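Local atomic coordinates of BexL (Amycolatopsis orientalis, PDB entry 4XRW), a protein that probably cyclises and aromatises a polyketide chain in the BE-7585A biosynthetic pathway, as a di-domain aromatase/cyclase working with a type II polyketide synthase. Residues T54-D58 with V237-F241; T66-I71 with W82-L88; H243-K249 with H260-F266; S278-V282 with L310-S314. One frame throughout, in Å; residues are numbered along the deposited sequence.

In the fold
BexL consists of two helix-grip domains, and interaction 1 is part of the interface between them: edge strand 54-59 of the first sheet lies against strand 231-241 of the second. Interaction 2 continues into the first sheet, centred about 15 Å away, with Asp58 O and Arg70 N 2.8 Å apart. Interaction 3 continues into the second sheet, centred about 8 Å from interaction 1, and Val239 N lies 2.7 Å from Val247 O. Interaction 4, centred about 11 Å beyond interaction 3, takes that sheet to its long helix; His260 and His280 link the two. Bound MES, probably from the crystallisation liquor, hydrogen-bonds Thr54 OG1 and lies about 4 Å from the Trp82 side chain.

Interaction 1. Residues T54-D58 with V237-F241; sequences TVFVD and VRVCF
Val55 of the first domain packs against Val237 and Val239 of the second, at the seam between the two helix-grip folds. Strands 54-58 and 237-241 belong to different sheets. They run in roughly the same direction, 25° apart, with their axes 7.4 Å from each other at closest; no hydrogen bond joins them, and the contact is one of van der Waals packing, mostly between side chains. A classic beta bulge opposite Trp72 turns both Val55 and Phe56 toward the second domain, where a regular strand would send consecutive residues to opposite faces.

The close-packed end is aliphatic and buried. The two methyls of Val55 divide the work: CG1, anti to the backbone N (chi1 -179°), meets Val239 CG2 at 3.8 Å and the carbonyl O of Val237 at 3.7 Å, while CG2 rests on Val237 CG1 at 3.9 Å. The side chains of Val55 and Val237 approach at about a right angle.

Toward Asp58 the contact becomes looser and partly exposed. The CD2-CE2 side of the Phe56 ring comes up to the CE2-CZ side of Phe241, with Phe56 CE2 and Phe241 CZ 3.8 Å apart. The ring planes stand 67° apart and their centroids 5.7 Å, an oblique meeting, neither stacked nor edge-to-face. Around this pair, Trp72 meets Phe241 edge-to-face, and Arg245 makes a cation-pi contact with Phe241 while also touching Phe56. At the far end the carboxylate of Asp58 approaches Phe241 from the opposite direction, bringing OD2 to 4.2 Å from CE1 of that ring.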
# COMPACT_ATOMS: atom_id res chain seq x y z
N THR A 54 -2.71 -3.32 2.88
CA THR A 54 -2.07 -3.84 1.67
C THR A 54 -0.90 -2.95 1.27
O THR A 54 -1.04 -1.74 1.11
CB THR A 54 -3.06 -3.96 0.49
OG1 THR A 54 -4.17 -4.80 0.88
CG2 THR A 54 -2.39 -4.57 -0.68
N VAL A 55 0.26 -3.57 1.07
CA VAL A 55 1.43 -2.83 0.58
C VAL A 55 1.59 -2.93 -0.93
O VAL A 55 1.93 -1.94 -1.61
CB VAL A 55 2.71 -3.31 1.29
CG1 VAL A 55 3.91 -2.53 0.80
CG2 VAL A 55 2.54 -3.14 2.83
N PHE A 56 1.36 -4.11 -1.50
CA PHE A 56 1.49 -4.27 -2.95
C PHE A 56 0.84 -5.59 -3.36
O PHE A 56 0.77 -6.51 -2.56
CB PHE A 56 2.97 -4.27 -3.36
CG PHE A 56 3.21 -4.33 -4.83
CD1 PHE A 56 2.78 -3.31 -5.65
CD2 PHE A 56 3.93 -5.38 -5.38
CE1 PHE A 56 3.03 -3.36 -7.01
CE2 PHE A 56 4.17 -5.41 -6.75
CZ PHE A 56 3.70 -4.39 -7.54
N VAL A 57 0.39 -5.66 -4.61
CA VAL A 57 -0.19 -6.87 -5.16
C VAL A 57 0.41 -7.08 -6.52
O VAL A 57 0.48 -6.14 -7.31
CB VAL A 57 -1.74 -6.79 -5.31
CG1 VAL A 57 -2.29 -8.19 -5.68
CG2 VAL A 57 -2.40 -6.28 -4.06
N ASP A 58 0.89 -8.27 -6.83
CA ASP A 58 1.15 -8.49 -8.27
C ASP A 58 0.68 -9.84 -8.70
O ASP A 58 0.12 -10.60 -7.90
CB ASP A 58 2.63 -8.24 -8.62
CG ASP A 58 3.55 -9.32 -8.15
OD1 ASP A 58 3.14 -10.12 -7.29
OD2 ASP A 58 4.70 -9.36 -8.65
N VAL A 237 6.74 -0.10 5.32
CA VAL A 237 6.97 -1.48 4.93
C VAL A 237 7.26 -1.47 3.43
O VAL A 237 6.55 -0.80 2.67
CB VAL A 237 5.75 -2.36 5.27
CG1 VAL A 237 5.91 -3.74 4.64
CG2 VAL A 237 5.57 -2.44 6.78
N ARG A 238 8.36 -2.10 3.03
CA ARG A 238 8.80 -2.11 1.65
C ARG A 238 8.87 -3.54 1.10
O ARG A 238 9.23 -4.48 1.80
CB ARG A 238 10.19 -1.43 1.51
CG ARG A 238 10.31 -0.18 2.33
CD ARG A 238 11.41 0.77 1.80
NE ARG A 238 12.70 0.09 1.76
CZ ARG A 238 13.82 0.62 1.29
NH1 ARG A 238 13.82 1.83 0.79
NH2 ARG A 238 14.95 -0.07 1.32
N VAL A 239 8.52 -3.65 -0.16
CA VAL A 239 8.65 -4.85 -0.92
C VAL A 239 9.67 -4.62 -2.06
O VAL A 239 9.46 -3.76 -2.93
CB VAL A 239 7.31 -5.30 -1.51
CG1 VAL A 239 7.47 -6.65 -2.11
CG2 VAL A 239 6.18 -5.32 -0.43
N CYS A 240 10.72 -5.43 -2.05
CA CYS A 240 11.89 -5.23 -2.91
C CYS A 240 11.99 -6.33 -3.99
O CYS A 240 11.95 -7.53 -3.69
CB CYS A 240 13.13 -5.20 -2.02
SG CYS A 240 12.95 -4.01 -0.66
N PHE A 241 12.16 -5.90 -5.23
CA PHE A 241 12.24 -6.78 -6.41
C PHE A 241 13.58 -6.46 -7.13
O PHE A 241 13.66 -5.49 -7.85
CB PHE A 241 11.08 -6.52 -7.34
CG PHE A 241 9.72 -6.80 -6.72
CD1 PHE A 241 9.17 -8.07 -6.78
CD2 PHE A 241 9.03 -5.81 -6.09
CE1 PHE A 241 7.92 -8.34 -6.22
CE2 PHE A 241 7.76 -6.07 -5.51
CZ PHE A 241 7.23 -7.34 -5.58

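Interaction 2. Residues T66-I71 with W82-L88; sequences TERIRI and WTSRREL
Glu67 and Arg86 form a salt bridge beside their backbone-paired strands. The two side chains run side by side, and Arg86 presents NE and NH2 side-on to the single oxygen OE2 of Glu67, at 3.2 and 3.0 Å. OE2 lies in the guanidinium plane; NH2 meets it on the syn side of the carboxylate and NE on the anti side, both tilted out of the carboxylate plane to the same face. Farther along the same face of the sheet, Ile71 lies over Trp82: its CG2, anti to the backbone N (chi1 to CG1 -61°), sits 4.1 Å from the centroid of the six-membered ring in a CH-pi contact, while CD1 reaches NE1 at 3.5 Å. On the other face, Thr83 CG2 covers one side of the Arg70 guanidinium, 3.6 Å from NH1, which is hydrogen-bonded to Asn81.

A second shell fixes these groups. His59 holds Glu67 OE1, the carbonyls of Val41 and Ala42 take NH1 and NH2 of Arg86, and Trp47 packs on Ile69, Ile71 and Arg86. Between the faces, reciprocal backbone bonds join Glu67 with Arg86, Ile69 with Ser84 and Ile71 with Trp82, in the alternating register of an antiparallel beta hairpin within the helix-grip sheet.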
# COMPACT_ATOMS: atom_id res chain seq x y z
N THR A 66 -9.79 -16.13 -15.05
CA THR A 66 -9.17 -16.52 -13.78
C THR A 66 -7.73 -16.00 -13.65
O THR A 66 -7.03 -15.84 -14.65
CB THR A 66 -9.16 -18.05 -13.60
OG1 THR A 66 -8.83 -18.38 -12.24
CG2 THR A 66 -8.14 -18.71 -14.55
N GLU A 67 -7.29 -15.78 -12.42
CA GLU A 67 -5.96 -15.26 -12.18
C GLU A 67 -5.46 -15.66 -10.79
O GLU A 67 -6.26 -16.01 -9.94
CB GLU A 67 -5.96 -13.75 -12.31
CG GLU A 67 -6.74 -13.06 -11.20
CD GLU A 67 -6.76 -11.56 -11.36
OE1 GLU A 67 -6.63 -11.07 -12.51
OE2 GLU A 67 -6.90 -10.87 -10.33
N ARG A 68 -4.16 -15.63 -10.59
CA ARG A 68 -3.59 -15.80 -9.26
C ARG A 68 -2.73 -14.59 -8.94
O ARG A 68 -1.96 -14.12 -9.78
CB ARG A 68 -2.75 -17.07 -9.16
CG ARG A 68 -3.56 -18.31 -9.42
CD ARG A 68 -2.63 -19.52 -9.53
NE ARG A 68 -1.93 -19.77 -8.27
CZ ARG A 68 -0.64 -20.10 -8.16
NH1 ARG A 68 0.12 -20.26 -9.24
NH2 ARG A 68 -0.12 -20.29 -6.97
N ILE A 69 -2.89 -14.08 -7.72
CA ILE A 69 -2.20 -12.87 -7.30
C ILE A 69 -1.45 -13.15 -6.01
O ILE A 69 -1.78 -14.09 -5.27
CB ILE A 69 -3.17 -11.64 -7.11
CG1 ILE A 69 -4.29 -11.98 -6.09
CG2 ILE A 69 -3.71 -11.22 -8.44
CD1 ILE A 69 -5.15 -10.82 -5.71
N ARG A 70 -0.41 -12.36 -5.81
CA ARG A 70 0.42 -12.38 -4.61
C ARG A 70 0.25 -11.04 -3.93
O ARG A 70 0.45 -9.99 -4.55
CB ARG A 70 1.91 -12.64 -4.92
CG ARG A 70 2.69 -12.84 -3.65
CD ARG A 70 4.15 -13.22 -3.86
NE ARG A 70 4.28 -14.41 -4.69
CZ ARG A 70 4.24 -15.66 -4.22
NH1 ARG A 70 4.07 -15.90 -2.92
NH2 ARG A 70 4.35 -16.68 -5.07
N ILE A 71 -0.16 -11.11 -2.67
CA ILE A 71 -0.52 -9.94 -1.87
C ILE A 71 0.52 -9.81 -0.77
O ILE A 71 0.80 -10.77 -0.04
CB ILE A 71 -1.89 -10.09 -1.24
CG1 ILE A 71 -2.98 -10.24 -2.31
CG2 ILE A 71 -2.20 -8.92 -0.36
CD1 ILE A 71 -4.14 -11.10 -1.84
N TRP A 82 0.95 -13.70 0.72
CA TRP A 82 0.20 -14.93 0.42
C TRP A 82 -0.37 -14.82 -0.99
O TRP A 82 -0.32 -13.76 -1.62
CB TRP A 82 -0.91 -15.16 1.45
CG TRP A 82 -2.04 -14.21 1.40
CD1 TRP A 82 -3.22 -14.35 0.72
CD2 TRP A 82 -2.12 -12.96 2.09
NE1 TRP A 82 -4.03 -13.26 0.95
CE2 TRP A 82 -3.37 -12.39 1.78
CE3 TRP A 82 -1.25 -12.27 2.93
CZ2 TRP A 82 -3.77 -11.16 2.28
CZ3 TRP A 82 -1.65 -11.03 3.44
CH2 TRP A 82 -2.91 -10.50 3.12
N THR A 83 -0.87 -15.93 -1.51
CA THR A 83 -1.46 -15.93 -2.84
C THR A 83 -2.94 -16.26 -2.74
O THR A 83 -3.43 -16.88 -1.77
CB THR A 83 -0.75 -16.93 -3.77
OG1 THR A 83 -0.74 -18.22 -3.15
CG2 THR A 83 0.69 -16.51 -4.01
N SER A 84 -3.65 -15.76 -3.73
CA SER A 84 -5.08 -15.85 -3.86
C SER A 84 -5.41 -16.11 -5.32
O SER A 84 -4.79 -15.54 -6.25
CB SER A 84 -5.74 -14.54 -3.37
OG SER A 84 -7.17 -14.62 -3.38
N ARG A 85 -6.39 -16.97 -5.54
CA ARG A 85 -6.94 -17.21 -6.86
C ARG A 85 -8.27 -16.52 -6.98
O ARG A 85 -9.11 -16.66 -6.09
CB ARG A 85 -7.11 -18.70 -7.11
CG ARG A 85 -7.65 -19.03 -8.48
CD ARG A 85 -7.69 -20.52 -8.70
NE ARG A 85 -7.99 -20.83 -10.09
CZ ARG A 85 -7.09 -21.21 -10.99
NH1 ARG A 85 -5.80 -21.36 -10.66
NH2 ARG A 85 -7.47 -21.46 -12.23
N ARG A 86 -8.45 -15.76 -8.06
CA ARG A 86 -9.69 -15.00 -8.24
C ARG A 86 -10.32 -15.27 -9.60
O ARG A 86 -9.63 -15.59 -10.58
CB ARG A 86 -9.47 -13.49 -8.09
CG ARG A 86 -8.65 -13.09 -6.86
CD ARG A 86 -8.86 -11.61 -6.50
NE ARG A 86 -8.52 -10.75 -7.60
CZ ARG A 86 -8.87 -9.47 -7.71
NH1 ARG A 86 -9.62 -8.87 -6.78
NH2 ARG A 86 -8.48 -8.81 -8.77
N GLU A 87 -11.64 -15.16 -9.61
CA GLU A 87 -12.42 -15.18 -10.83
C GLU A 87 -13.24 -13.91 -10.89
O GLU A 87 -14.05 -13.64 -9.97
CB GLU A 87 -13.35 -16.39 -10.88
CG GLU A 87 -12.59 -17.70 -11.04
CD GLU A 87 -12.23 -18.35 -9.71
OE1 GLU A 87 -13.03 -18.25 -8.74
OE2 GLU A 87 -11.15 -18.98 -9.64
N LEU A 88 -13.09 -13.17 -11.98
CA LEU A 88 -13.71 -11.85 -12.12
C LEU A 88 -14.93 -11.90 -13.07
O LEU A 88 -14.84 -12.47 -14.14
CB LEU A 88 -12.70 -10.84 -12.64
CG LEU A 88 -11.73 -10.22 -11.61
CD1 LEU A 88 -10.87 -11.26 -10.94
CD2 LEU A 88 -10.85 -9.18 -12.28

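Interaction 3. Residues H243-K249 with H260-F266; sequences HHRIVYK and HTGRWDF
Tyr248 lays its ring across Gly262, and the missing side chain of the glycine is the hollow that receives it. With CG set between the backbone N and the carbonyl carbon (chi1 64°), the ring folds back over the neighbouring strand. Gly262 CA lies 3.8 Å from its centroid in a CH-pi contact, and CE2 comes within 3.4 Å of Gly262 C. The same ring touches two aromatic neighbours: CE2 reaches Trp264 NE1 at 3.5 Å in an oblique meeting, and its edge is turned toward the face of His260, offset, with the planes at 90°. Ile246 CB rests 4.0 Å from Trp264 CD1, and its CD1 reaches the rim of Phe266.

Reciprocal backbone bonds pair Ile246 with Trp264 and Tyr248 with Gly262. A classic bulge at His244 and Arg245 lies on the side of strand 231-241, opposite Phe241, while Phe266 N still bonds His244 O. Here a water donates to His244 O and to Asp265 OD1 and also bonds His244 ND1.

The opposite face carries Val247 besides its charged groups. Arg263 NE gives Asp265 OD1 a nearly straight bond on its syn lone pair (3.1 Å, 170°). Arg245 crosses the Arg263 guanidinium so closely that the fine placement there is doubtful. The hairpin thus separates an aromatic cluster, which meets His280, from a face bearing most of the charged groups, on which Asp265 would partly offset two arginines.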
# COMPACT_ATOMS: atom_id res chain seq x y z
N HIS A 243 16.40 -6.17 -9.75
CA HIS A 243 16.98 -4.92 -9.30
C HIS A 243 16.22 -3.78 -9.93
O HIS A 243 16.83 -2.80 -10.35
CB HIS A 243 18.46 -4.84 -9.70
CG HIS A 243 19.30 -5.90 -9.06
ND1 HIS A 243 19.70 -7.04 -9.72
CD2 HIS A 243 19.76 -6.02 -7.79
CE1 HIS A 243 20.39 -7.80 -8.89
NE2 HIS A 243 20.45 -7.21 -7.72
N HIS A 244 14.90 -3.88 -9.94
CA HIS A 244 14.12 -2.94 -10.71
C HIS A 244 13.00 -2.17 -9.98
O HIS A 244 12.48 -1.16 -10.51
CB HIS A 244 13.54 -3.69 -11.91
CG HIS A 244 12.50 -4.71 -11.56
ND1 HIS A 244 11.15 -4.41 -11.58
CD2 HIS A 244 12.59 -6.01 -11.21
CE1 HIS A 244 10.46 -5.49 -11.24
NE2 HIS A 244 11.31 -6.47 -11.01
N ARG A 245 12.62 -2.59 -8.78
CA ARG A 245 11.50 -1.96 -8.14
C ARG A 245 11.51 -2.15 -6.64
O ARG A 245 11.83 -3.21 -6.16
CB ARG A 245 10.20 -2.51 -8.71
CG ARG A 245 8.95 -1.84 -8.22
CD ARG A 245 7.73 -2.43 -8.97
NE ARG A 245 7.61 -3.87 -8.77
CZ ARG A 245 7.05 -4.73 -9.63
NH1 ARG A 245 6.55 -4.32 -10.79
NH2 ARG A 245 7.01 -6.03 -9.32
N ILE A 246 11.14 -1.10 -5.94
CA ILE A 246 10.89 -1.16 -4.50
C ILE A 246 9.59 -0.41 -4.25
O ILE A 246 9.46 0.78 -4.57
CB ILE A 246 12.02 -0.53 -3.67
CG1 ILE A 246 13.33 -1.26 -3.89
CG2 ILE A 246 11.65 -0.52 -2.18
CD1 ILE A 246 14.49 -0.56 -3.33
N VAL A 247 8.60 -1.13 -3.72
CA VAL A 247 7.29 -0.57 -3.45
C VAL A 247 7.09 -0.45 -1.94
O VAL A 247 7.53 -1.34 -1.20
CB VAL A 247 6.14 -1.47 -4.01
CG1 VAL A 247 4.78 -0.82 -3.71
CG2 VAL A 247 6.31 -1.71 -5.51
N TYR A 248 6.49 0.63 -1.47
CA TYR A 248 6.35 0.79 -0.03
C TYR A 248 5.10 1.51 0.37
O TYR A 248 4.41 2.14 -0.45
CB TYR A 248 7.59 1.50 0.57
CG TYR A 248 7.80 2.92 0.09
CD1 TYR A 248 7.33 3.99 0.82
CD2 TYR A 248 8.49 3.17 -1.10
CE1 TYR A 248 7.54 5.31 0.39
CE2 TYR A 248 8.70 4.48 -1.54
CZ TYR A 248 8.21 5.54 -0.79
OH TYR A 248 8.40 6.84 -1.20
N LYS A 249 4.78 1.36 1.65
CA LYS A 249 3.69 2.06 2.29
C LYS A 249 4.14 2.55 3.64
O LYS A 249 4.77 1.78 4.40
CB LYS A 249 2.44 1.16 2.46
CG LYS A 249 1.39 1.77 3.36
CD LYS A 249 0.10 0.96 3.38
CE LYS A 249 -0.84 1.29 2.24
NZ LYS A 249 -2.16 0.55 2.30
N HIS A 260 0.05 7.30 2.49
CA HIS A 260 1.24 7.63 1.73
C HIS A 260 1.88 6.33 1.27
O HIS A 260 2.38 5.56 2.09
CB HIS A 260 2.23 8.45 2.56
CG HIS A 260 3.53 8.66 1.86
ND1 HIS A 260 4.74 8.72 2.52
CD2 HIS A 260 3.81 8.79 0.55
CE1 HIS A 260 5.71 8.88 1.64
NE2 HIS A 260 5.17 8.93 0.44
N THR A 261 1.86 6.11 -0.03
CA THR A 261 2.51 4.99 -0.64
C THR A 261 3.52 5.55 -1.64
O THR A 261 3.44 6.72 -2.05
CB THR A 261 1.52 4.07 -1.37
OG1 THR A 261 0.88 4.80 -2.40
CG2 THR A 261 0.46 3.53 -0.42
N GLY A 262 4.46 4.72 -2.02
CA GLY A 262 5.46 5.12 -3.00
C GLY A 262 6.08 3.95 -3.71
O GLY A 262 5.86 2.78 -3.36
N ARG A 263 6.86 4.26 -4.73
CA ARG A 263 7.47 3.26 -5.56
C ARG A 263 8.79 3.84 -6.12
O ARG A 263 8.80 4.96 -6.65
CB ARG A 263 6.51 2.87 -6.68
CG ARG A 263 7.08 2.00 -7.76
CD ARG A 263 5.96 1.70 -8.75
NE ARG A 263 6.30 0.66 -9.71
CZ ARG A 263 5.52 -0.36 -10.05
NH1 ARG A 263 4.32 -0.52 -9.48
NH2 ARG A 263 5.94 -1.24 -10.96
N TRP A 264 9.86 3.08 -5.96
CA TRP A 264 11.14 3.35 -6.64
C TRP A 264 11.20 2.42 -7.85
O TRP A 264 10.96 1.22 -7.70
CB TRP A 264 12.34 3.09 -5.74
CG TRP A 264 12.40 3.86 -4.45
CD1 TRP A 264 11.86 3.48 -3.25
CD2 TRP A 264 13.04 5.11 -4.23
NE1 TRP A 264 12.11 4.44 -2.30
CE2 TRP A 264 12.83 5.44 -2.88
CE3 TRP A 264 13.75 5.99 -5.04
CZ2 TRP A 264 13.32 6.62 -2.32
CZ3 TRP A 264 14.25 7.16 -4.48
CH2 TRP A 264 14.03 7.47 -3.15
N ASP A 265 11.57 2.94 -9.02
CA ASP A 265 11.76 2.13 -10.21
C ASP A 265 13.13 2.42 -10.80
O ASP A 265 13.59 3.55 -10.77
CB ASP A 265 10.67 2.38 -11.26
CG ASP A 265 9.33 1.82 -10.83
OD1 ASP A 265 9.15 0.58 -10.86
OD2 ASP A 265 8.48 2.64 -10.43
N PHE A 266 13.79 1.37 -11.26
CA PHE A 266 15.14 1.46 -11.83
C PHE A 266 15.07 0.75 -13.15
O PHE A 266 14.99 -0.47 -13.20
CB PHE A 266 16.19 0.86 -10.91
CG PHE A 266 16.03 1.30 -9.48
CD1 PHE A 266 16.52 2.50 -9.06
CD2 PHE A 266 15.32 0.51 -8.57
CE1 PHE A 266 16.35 2.92 -7.75
CE2 PHE A 266 15.14 0.93 -7.25
CZ PHE A 266 15.66 2.13 -6.85
O HOH W 1 10.19 -1.72 -12.33

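Interaction 4. Residues S278-V282 with L310-S314; sequences SEHTV and LSTNS
Ser314 joins helix 310-314 to strand 278-282 through one hydroxyl that serves two partners. Its OG lies 2.7 Å from His280 NE2 and 2.8 Å from Ser278 OG, both hydrogen bonds. Ser314 OG is anti to the carbonyl carbon (chi1 -82°), which carries it off the helix toward the strand. Ser314 OG is thus shared between Ser278 and the imidazole, which gives these buried polar groups partners.

His280 stands between the two serines and the apolar part of the contact. With CG beside the backbone N, its ring turns an edge to Ser314 and a face to Leu310. Leu310 CB sits over the centre of that face, 4.1 Å from the centroid and 12° off the ring normal, a CH-pi contact. The leucine side chain then extends beyond CG, and its CD1 reaches Val282 CG2 at 3.7 Å. ND1 of His280 is hydrogen-bonded to His260 NE2, so both ring nitrogens are engaged and rotation of the imidazole is restricted; Phe175 also meets this ring.

Alternation along the strand puts Ser278, His280 and Val282 on the helix side, while on the other side Thr281 OG1 donates to Glu279 OE2 at 2.7 Å. Strand and helix segments run nearly antiparallel, at 160° with axes 9.5 Å apart at closest: the last strand in chain order, second from the edge of the sheet, lies against the long C-terminal helix of a helix-grip fold.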
# COMPACT_ATOMS: atom_id res chain seq x y z
N SER A 278 11.28 8.03 -8.35
CA SER A 278 10.61 7.95 -7.05
C SER A 278 9.21 8.51 -7.22
O SER A 278 9.05 9.71 -7.48
CB SER A 278 11.37 8.75 -6.01
OG SER A 278 10.73 8.77 -4.77
N GLU A 279 8.21 7.63 -7.07
CA GLU A 279 6.81 8.02 -7.16
C GLU A 279 6.19 8.09 -5.79
O GLU A 279 6.56 7.32 -4.90
CB GLU A 279 6.05 7.01 -8.03
CG GLU A 279 4.57 7.35 -8.23
CD GLU A 279 3.62 6.84 -7.12
OE1 GLU A 279 4.05 6.19 -6.13
OE2 GLU A 279 2.41 7.11 -7.26
N HIS A 280 5.27 9.01 -5.60
CA HIS A 280 4.52 9.10 -4.39
C HIS A 280 3.04 9.25 -4.67
O HIS A 280 2.68 9.97 -5.52
CB HIS A 280 4.92 10.29 -3.55
CG HIS A 280 6.36 10.30 -3.16
ND1 HIS A 280 6.80 9.91 -1.92
CD2 HIS A 280 7.44 10.75 -3.81
CE1 HIS A 280 8.10 10.05 -1.86
NE2 HIS A 280 8.51 10.57 -2.99
N THR A 281 2.23 8.55 -3.91
CA THR A 281 0.78 8.76 -3.88
C THR A 281 0.37 9.16 -2.45
O THR A 281 0.71 8.48 -1.43
CB THR A 281 -0.00 7.52 -4.34
OG1 THR A 281 0.20 7.30 -5.75
CG2 THR A 281 -1.50 7.70 -4.09
N VAL A 282 -0.37 10.26 -2.36
CA VAL A 282 -0.81 10.77 -1.09
C VAL A 282 -2.32 11.00 -1.07
O VAL A 282 -2.87 11.44 -2.06
CB VAL A 282 -0.12 12.12 -0.73
CG1 VAL A 282 -0.61 12.64 0.61
CG2 VAL A 282 1.39 11.94 -0.67
N LEU A 310 8.14 15.80 0.44
CA LEU A 310 8.43 14.48 -0.11
C LEU A 310 9.34 14.53 -1.33
O LEU A 310 10.25 13.72 -1.46
CB LEU A 310 7.11 13.77 -0.48
CG LEU A 310 6.23 13.42 0.71
CD1 LEU A 310 4.94 12.81 0.16
CD2 LEU A 310 6.89 12.47 1.70
N SER A 311 9.09 15.49 -2.21
CA SER A 311 9.80 15.56 -3.48
C SER A 311 11.23 16.03 -3.25
O SER A 311 12.15 15.59 -3.93
CB SER A 311 9.09 16.51 -4.44
OG SER A 311 9.72 16.53 -5.71
N THR A 312 11.40 16.92 -2.29
CA THR A 312 12.73 17.37 -1.90
C THR A 312 13.59 16.20 -1.38
O THR A 312 14.71 16.01 -1.85
CB THR A 312 12.62 18.49 -0.87
OG1 THR A 312 12.08 19.66 -1.52
CG2 THR A 312 13.97 18.85 -0.26
N ASN A 313 13.07 15.42 -0.43
CA ASN A 313 13.80 14.29 0.13
C ASN A 313 14.06 13.23 -0.93
O ASN A 313 15.11 12.60 -0.90
CB ASN A 313 13.04 13.65 1.31
CG ASN A 313 13.35 14.28 2.68
OD1 ASN A 313 14.35 14.97 2.86
ND2 ASN A 313 12.48 14.02 3.65
N SER A 314 13.12 13.03 -1.85
CA SER A 314 13.31 12.02 -2.89
C SER A 314 14.40 12.40 -3.91
O SER A 314 15.24 11.57 -4.28
CB SER A 314 12.00 11.74 -3.63
OG SER A 314 11.19 10.83 -2.90